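Local coordinates for tRNA nucleotidyl transferase-related protein (Thermotoga maritima, PDB 3H38) that probably adds the CCA sequence to the 3' end of tRNA from CTP and ATP, this chain being the nucleotidyltransferase portion of a longer protein, at residues A[276-279]-A[280-283]; A[306-309]-A[310-313]. All coordinates share one frame; numbering follows the deposited sequence.

Contact 1: A[276-279]-A[280-283]; sequences EVDR and FYAV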
loop_
_atom_site.group_PDB
_atom_site.type_symbol
_atom_site.label_atom_id
_atom_site.label_comp_id
_atom_site.label_asym_id
_atom_site.label_seq_id
_atom_site.Cartn_x
_atom_site.Cartn_y
_atom_site.Cartn_z
ATOM N N GLU A 276 -7.388 -8.020 -9.826
ATOM C CA GLU A 276 -6.732 -7.103 -8.905
ATOM C C GLU A 276 -7.659 -6.552 -7.833
ATOM O O GLU A 276 -8.787 -6.214 -8.101
ATOM C CB GLU A 276 -6.060 -5.943 -9.671
ATOM C CG GLU A 276 -4.614 -6.232 -10.174
ATOM C CD GLU A 276 -3.755 -4.971 -10.496
ATOM O OE1 GLU A 276 -4.151 -4.139 -11.354
ATOM O OE2 GLU A 276 -2.654 -4.832 -9.907
ATOM N N VAL A 277 -7.159 -6.452 -6.612
ATOM C CA VAL A 277 -7.943 -5.893 -5.519
ATOM C C VAL A 277 -7.232 -4.679 -4.915
ATOM O O VAL A 277 -6.141 -4.811 -4.352
ATOM C CB VAL A 277 -8.193 -6.942 -4.410
ATOM C CG1 VAL A 277 -8.400 -6.266 -3.056
ATOM C CG2 VAL A 277 -9.378 -7.833 -4.763
ATOM N N ASP A 278 -7.838 -3.500 -5.038
ATOM C CA ASP A 278 -7.315 -2.324 -4.356
ATOM C C ASP A 278 -7.538 -2.460 -2.851
ATOM O O ASP A 278 -8.662 -2.326 -2.354
ATOM C CB ASP A 278 -7.946 -1.034 -4.886
ATOM C CG ASP A 278 -7.369 0.213 -4.224
ATOM O OD1 ASP A 278 -7.481 1.309 -4.811
ATOM O OD2 ASP A 278 -6.810 0.102 -3.110
ATOM N N ARG A 279 -6.457 -2.726 -2.130
ATOM C CA ARG A 279 -6.544 -2.996 -0.705
ATOM C C ARG A 279 -6.975 -1.793 0.107
ATOM O O ARG A 279 -7.636 -1.954 1.143
ATOM C CB ARG A 279 -5.226 -3.541 -0.183
ATOM C CG ARG A 279 -4.786 -4.730 -0.975
ATOM C CD ARG A 279 -3.851 -5.602 -0.206
ATOM N NE ARG A 279 -3.340 -6.640 -1.087
ATOM C CZ ARG A 279 -2.347 -7.459 -0.772
ATOM N NH1 ARG A 279 -1.942 -8.367 -1.654
ATOM N NH2 ARG A 279 -1.760 -7.363 0.421
ATOM N N PHE A 280 -6.604 -0.599 -0.360
ATOM C CA PHE A 280 -7.004 0.630 0.308
ATOM C C PHE A 280 -8.549 0.715 0.394
ATOM O O PHE A 280 -9.109 0.990 1.449
ATOM C CB PHE A 280 -6.399 1.856 -0.403
ATOM C CG PHE A 280 -6.820 3.179 0.195
ATOM C CD1 PHE A 280 -6.508 3.494 1.511
ATOM C CD2 PHE A 280 -7.515 4.108 -0.563
ATOM C CE1 PHE A 280 -6.903 4.711 2.071
ATOM C CE2 PHE A 280 -7.910 5.326 -0.015
ATOM C CZ PHE A 280 -7.606 5.621 1.320
ATOM N N TYR A 281 -9.218 0.473 -0.725
ATOM C CA TYR A 281 -10.669 0.508 -0.774
ATOM C C TYR A 281 -11.326 -0.695 -0.092
ATOM O O TYR A 281 -12.377 -0.557 0.541
ATOM C CB TYR A 281 -11.132 0.577 -2.215
ATOM C CG TYR A 281 -11.119 1.963 -2.744
ATOM C CD1 TYR A 281 -12.291 2.563 -3.148
ATOM C CD2 TYR A 281 -9.941 2.700 -2.801
ATOM C CE1 TYR A 281 -12.303 3.838 -3.611
ATOM C CE2 TYR A 281 -9.944 4.001 -3.271
ATOM C CZ TYR A 281 -11.137 4.549 -3.675
ATOM O OH TYR A 281 -11.211 5.812 -4.149
ATOM N N ALA A 282 -10.718 -1.867 -0.237
ATOM C CA ALA A 282 -11.220 -3.040 0.453
ATOM C C ALA A 282 -11.316 -2.708 1.935
ATOM O O ALA A 282 -12.360 -2.921 2.564
ATOM C CB ALA A 282 -10.296 -4.212 0.239
ATOM N N VAL A 283 -10.234 -2.165 2.490
ATOM C CA VAL A 283 -10.208 -1.819 3.916
ATOM C C VAL A 283 -11.193 -0.708 4.262
ATOM O O VAL A 283 -11.710 -0.652 5.374
ATOM C CB VAL A 283 -8.795 -1.404 4.396
ATOM C CG1 VAL A 283 -8.784 -1.192 5.898
ATOM C CG2 VAL A 283 -7.803 -2.474 4.057
#
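An aspartate N-cap starts helix 279-287: Asp-278 reaches its carboxylate forward to the first amides of the helix and meets Phe-280 and Tyr-281. With CG anti to the backbone N (chi1 -178°), Asp-278 OD2 lies 2.8 Å from Phe-280 N. The same Asp-278 OD2 is 3.4 Å from Tyr-281 N. Both capping bonds are weak, the first because it is bent to 123° at the hydrogen, the second because it is long though straighter. One oxygen thus serves two amides of the opening turn, and its negative charge would probably be stabilised by the helix dipole. The carboxylate and the Phe-280 side chain run side by side, Asp-278 OD2 also resting 3.3 Å from Phe-280 CB. The other oxygen, Asp-278 OD1, comes obliquely to the Tyr-281 ring, 3.5 Å from Tyr-281 CD2, with the carboxylate and ring planes 52° apart. Regular helix bonding follows at once: Ala-282 N donates to Asp-278 O at 3.0 Å, and Val-283 N to Arg-279 O at 2.9 Å. Just ahead of the cap, Val-277 CG1 reaches Ala-282 CB at 4.3 Å, a loose apolar contact from loop to helix. The backbone N of Asp-278 is itself bonded to the carboxylate of Glu-346, which ties the cap to helix 345-352. Val-277 packs on Val-270 of helix 254-274 and on Cys-349 of helix 345-352, while Phe-280 lies against Arg-218 and Glu-222 of helix 214-225, setting the start of helix 279-287 among three other helices.

Contact 2: A[306-309]-A[310-313]; sequences RRNL and INEI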
loop_
_atom_site.group_PDB
_atom_site.type_symbol
_atom_site.label_atom_id
_atom_site.label_comp_id
_atom_site.label_asym_id
_atom_site.label_seq_id
_atom_site.Cartn_x
_atom_site.Cartn_y
_atom_site.Cartn_z
ATOM N N ARG A 306 -13.834 7.761 -4.525
ATOM C CA ARG A 306 -14.848 7.767 -5.544
ATOM C C ARG A 306 -16.152 8.138 -4.921
ATOM O O ARG A 306 -16.393 7.833 -3.799
ATOM C CB ARG A 306 -15.004 6.404 -6.134
ATOM C CG ARG A 306 -13.779 5.868 -6.733
ATOM C CD ARG A 306 -14.029 4.882 -7.830
ATOM N NE ARG A 306 -12.864 4.811 -8.702
ATOM C CZ ARG A 306 -12.827 4.226 -9.899
ATOM N NH1 ARG A 306 -13.901 3.635 -10.403
ATOM N NH2 ARG A 306 -11.698 4.226 -10.589
ATOM N N ARG A 307 -16.999 8.825 -5.655
ATOM C CA ARG A 307 -18.259 9.278 -5.076
ATOM C C ARG A 307 -19.211 8.107 -4.792
ATOM O O ARG A 307 -19.907 8.091 -3.780
ATOM C CB ARG A 307 -18.937 10.313 -5.993
ATOM C CG ARG A 307 -18.195 11.653 -6.134
ATOM C CD ARG A 307 -19.008 12.686 -6.926
ATOM N NE ARG A 307 -20.258 13.070 -6.258
ATOM C CZ ARG A 307 -20.377 14.090 -5.407
ATOM N NH1 ARG A 307 -19.314 14.831 -5.115
ATOM N NH2 ARG A 307 -21.556 14.373 -4.846
ATOM N N ASN A 308 -19.205 7.132 -5.666
ATOM C CA ASN A 308 -20.081 5.994 -5.580
ATOM C C ASN A 308 -19.785 5.064 -4.433
ATOM O O ASN A 308 -20.557 4.218 -4.158
ATOM C CB ASN A 308 -20.008 5.204 -6.878
ATOM C CG ASN A 308 -21.359 4.970 -7.493
ATOM O OD1 ASN A 308 -21.928 3.885 -7.393
ATOM N ND2 ASN A 308 -21.892 5.994 -8.130
ATOM N N LEU A 309 -18.630 5.196 -3.815
ATOM C CA LEU A 309 -18.126 4.222 -2.856
ATOM C C LEU A 309 -19.071 4.026 -1.681
ATOM O O LEU A 309 -19.250 2.895 -1.189
ATOM C CB LEU A 309 -16.728 4.619 -2.352
ATOM C CG LEU A 309 -16.176 3.734 -1.233
ATOM C CD1 LEU A 309 -15.813 2.299 -1.740
ATOM C CD2 LEU A 309 -15.027 4.405 -0.490
ATOM N N ILE A 310 -19.669 5.129 -1.231
ATOM C CA ILE A 310 -20.597 5.061 -0.122
ATOM C C ILE A 310 -21.808 4.203 -0.512
ATOM O O ILE A 310 -22.329 3.460 0.307
ATOM C CB ILE A 310 -21.007 6.442 0.381
ATOM C CG1 ILE A 310 -21.603 6.334 1.790
ATOM C CG2 ILE A 310 -21.971 7.117 -0.601
ATOM C CD1 ILE A 310 -20.682 5.694 2.813
ATOM N N ASN A 311 -22.211 4.262 -1.777
ATOM C CA ASN A 311 -23.296 3.413 -2.261
ATOM C C ASN A 311 -23.001 1.922 -2.087
ATOM O O ASN A 311 -23.880 1.165 -1.653
ATOM C CB ASN A 311 -23.611 3.689 -3.736
ATOM C CG ASN A 311 -24.141 5.081 -3.973
ATOM O OD1 ASN A 311 -24.875 5.623 -3.151
ATOM N ND2 ASN A 311 -23.771 5.673 -5.110
ATOM N N GLU A 312 -21.778 1.513 -2.445
ATOM C CA GLU A 312 -21.375 0.098 -2.476
ATOM C C GLU A 312 -21.183 -0.469 -1.085
ATOM O O GLU A 312 -21.548 -1.618 -0.810
ATOM C CB GLU A 312 -20.084 -0.084 -3.264
ATOM C CG GLU A 312 -20.174 0.390 -4.710
ATOM C CD GLU A 312 -18.872 1.007 -5.219
ATOM O OE1 GLU A 312 -18.942 2.083 -5.848
ATOM O OE2 GLU A 312 -17.785 0.426 -4.984
ATOM N N ILE A 313 -20.597 0.345 -0.217
ATOM C CA ILE A 313 -20.461 0.005 1.187
ATOM C C ILE A 313 -21.842 -0.221 1.775
ATOM O O ILE A 313 -22.095 -1.225 2.439
ATOM C CB ILE A 313 -19.727 1.128 1.953
ATOM C CG1 ILE A 313 -18.239 1.110 1.580
ATOM C CG2 ILE A 313 -19.936 0.996 3.457
ATOM C CD1 ILE A 313 -17.379 2.169 2.286
#
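Asn-308 and Glu-312 meet because the glutamate chain leaves with CG beside its backbone N and then bends at chi2 (145°), bringing OE1 back alongside the preceding turn. There Glu-312 OE1 lies 3.5 Å from Asn-308 CB, the two side chains crossing at about a right angle. Glu-312 OE1 is also 3.2 Å from Asn-308 O; both are acceptors, so this approach is no hydrogen bond and is probably unfavourable electrostatically. Asn-311, its CG likewise beside the backbone N, extends ND2 to Asn-308 OD1. That bond from Asn-311 ND2 to Asn-308 OD1 is almost straight, 174° at the hydrogen, but weak at 3.4 Å, and it joins two amide groups whose planes stand 81° apart. Asn-308 O also takes weak bonds from the backbone N atoms of Asn-311 and Glu-312, the former strongly bent. With an alanine here in place of Glu-312, the bent chain is gone, and Asn-308 CB and the side of His-285 would probably lose the group that lies against them. On the buried side, Ile-313 N donates to Leu-309 O at 3.0 Å, almost in line with the carbonyl bond. Leu-309 CG and Ile-313 CD1 touch at 4.0 Å, one helical turn apart, in an oblique apolar contact. Leu-309 also packs on Trp-296 of helix 293-302, and both Leu-309 and Ile-313 lie on His-285 of helix 279-287. Polar side chains on one side and aliphatic ones on the other are characteristic of the first turn of an amphipathic helix, here helix 309-328, packed against its neighbours in an all-helical region away from the nucleotide-binding residues.

In the fold
Contacts 1 and 2 each open a helix, 279-287 and 309-328, their centres about 13 Å apart. Contact 1 is nearer the middle of the chain and has mostly buried residues; contact 2 lies further out, with exposed asparagines beside buried aliphatic groups. In 276-283 a carboxylate accepts from backbone amides; in 306-313 the bond between side chains is a weak one joining two amides, with a carboxylate alongside. Both have ordinary helix bonding. Helix 279-287, opened by contact 1, also carries the packing of Leu-309 and Ile-313. Tyr-281 OH lies 3.3 Å from Arg-306 N, a probable hydrogen bond, and Tyr-281 CD1 packs 3.8 Å from Leu-309 CD1.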